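Uncharacterized protein (Xanthomonas campestris pv. vesicatoria, PDB 4FC9) is a type III effector (XopL) secreted into plant host cells, whose all-helical C-terminal domain, the part here, probably acts as an E3 ubiquitin ligase. Local coordinates at residues G147-D151 against V152-A156. Residues are numbered along the deposited sequence; the frame is centred on the assembly and turned at random.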
loop_
_atom_site.group_PDB
_atom_site.type_symbol
_atom_site.label_atom_id
_atom_site.label_comp_id
_atom_site.label_asym_id
_atom_site.label_seq_id
_atom_site.Cartn_x
_atom_site.Cartn_y
_atom_site.Cartn_z
ATOM N N GLY A 147 -10.397 -0.231 15.143
ATOM C CA GLY A 147 -10.858 -1.465 15.747
ATOM C C GLY A 147 -10.583 -2.705 14.912
ATOM O O GLY A 147 -10.995 -3.805 15.280
ATOM N N SER A 148 -9.894 -2.536 13.786
ATOM C CA SER A 148 -9.574 -3.662 12.910
ATOM C C SER A 148 -8.645 -4.657 13.592
ATOM O O SER A 148 -7.707 -4.262 14.281
ATOM C CB SER A 148 -8.928 -3.176 11.607
ATOM O OG SER A 148 -9.827 -2.386 10.852
ATOM N N PRO A 149 -8.887 -5.959 13.375
ATOM C CA PRO A 149 -8.010 -6.986 13.933
ATOM C C PRO A 149 -6.654 -6.958 13.256
ATOM O O PRO A 149 -6.526 -6.496 12.117
ATOM C CB PRO A 149 -8.726 -8.285 13.562
ATOM C CG PRO A 149 -9.429 -7.958 12.306
ATOM C CD PRO A 149 -9.909 -6.542 12.489
ATOM N N LEU A 150 -5.650 -7.445 13.967
ATOM C CA LEU A 150 -4.343 -7.671 13.391
ATOM C C LEU A 150 -4.319 -9.105 12.912
ATOM O O LEU A 150 -4.210 -10.028 13.711
ATOM C CB LEU A 150 -3.261 -7.444 14.440
ATOM C CG LEU A 150 -3.273 -6.016 14.977
ATOM C CD1 LEU A 150 -2.506 -5.904 16.268
ATOM C CD2 LEU A 150 -2.694 -5.096 13.937
ATOM N N ASP A 151 -4.465 -9.290 11.607
ATOM C CA ASP A 151 -4.371 -10.616 11.016
ATOM C C ASP A 151 -3.630 -10.537 9.691
ATOM O O ASP A 151 -3.156 -9.470 9.306
ATOM C CB ASP A 151 -5.755 -11.272 10.864
ATOM C CG ASP A 151 -6.694 -10.492 9.949
ATOM O OD1 ASP A 151 -6.267 -10.048 8.866
ATOM O OD2 ASP A 151 -7.881 -10.336 10.311
ATOM N N VAL A 152 -3.540 -11.659 8.989
ATOM C CA VAL A 152 -2.733 -11.720 7.773
ATOM C C VAL A 152 -3.194 -10.732 6.691
ATOM O O VAL A 152 -2.372 -10.061 6.073
ATOM C CB VAL A 152 -2.620 -13.167 7.214
ATOM C CG1 VAL A 152 -3.977 -13.713 6.806
ATOM C CG2 VAL A 152 -1.641 -13.217 6.048
ATOM N N ALA A 153 -4.507 -10.616 6.507
ATOM C CA ALA A 153 -5.070 -9.759 5.465
ATOM C C ALA A 153 -4.969 -8.281 5.815
ATOM O O ALA A 153 -4.629 -7.458 4.969
ATOM C CB ALA A 153 -6.512 -10.132 5.212
ATOM N N THR A 154 -5.275 -7.936 7.060
ATOM C CA THR A 154 -5.240 -6.540 7.464
ATOM C C THR A 154 -3.804 -6.042 7.516
ATOM O O THR A 154 -3.509 -4.934 7.074
ATOM C CB THR A 154 -5.965 -6.291 8.808
ATOM O OG1 THR A 154 -5.258 -6.929 9.878
ATOM C CG2 THR A 154 -7.393 -6.813 8.756
ATOM N N LEU A 155 -2.902 -6.870 8.031
ATOM C CA LEU A 155 -1.503 -6.479 8.084
ATOM C C LEU A 155 -0.850 -6.452 6.701
ATOM O O LEU A 155 0.017 -5.622 6.437
ATOM C CB LEU A 155 -0.724 -7.383 9.031
ATOM C CG LEU A 155 -0.973 -7.063 10.499
ATOM C CD1 LEU A 155 -0.253 -8.059 11.372
ATOM C CD2 LEU A 155 -0.514 -5.646 10.808
ATOM N N ALA A 156 -1.267 -7.354 5.820
ATOM C CA ALA A 156 -0.754 -7.335 4.460
ATOM C C ALA A 156 -1.158 -6.029 3.785
ATOM O O ALA A 156 -0.369 -5.435 3.056
ATOM C CB ALA A 156 -1.259 -8.523 3.670
#
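D151 and T154 form a capping box at the start of helix 152-171. D151 holds the N-cap position, and each of the two side chains bonds to the other residue's backbone N-H. D151 OD1 accepts from T154 N at 3.0 Å. The bond is nearly straight, at 172°, and the N-H meets the oxygen close to the line of its C-O bond. A153 N reaches the same oxygen, but its N-H points well off it and the bond is weak. With chi1 at 61°, CG of D151 sits between its own backbone N and carbonyl carbon, and this turns OD1 back toward the N-H groups of the first turn. In return, T154 OG1 accepts from D151 N at 3.0 Å, again almost straight (173°).

The same hydroxyl donates to P149 O at a short 2.6 Å, tilted out of the carbonyl plane. T154 OG1 is thus gripped by two backbone groups, which fixes the rotation of this buried side chain and ties the incoming loop to the helix. The methyl CG2, anti to the carbonyl carbon, lies 3.4 Å from D151 OD1. The D151 and T154 side chains cross at about a right angle.

The first helical backbone bond across the junction runs from L155 N to D151 O at 2.9 Å; A156 N to V152 O follows.

The apolar part is small. L150 and L155 touch through their CD2 methyls, 3.9 Å apart, on the buried side of the turn.

Both leucines also rest on L81 of helix 79-88. F75, in a loop, packs against L150 and T154, while L155 reaches V48 of helix 32-49. The capped turn therefore joins the loop that follows helix 112-129 to helix 152-171, with its apolar side set against helices 32-49 and 79-88.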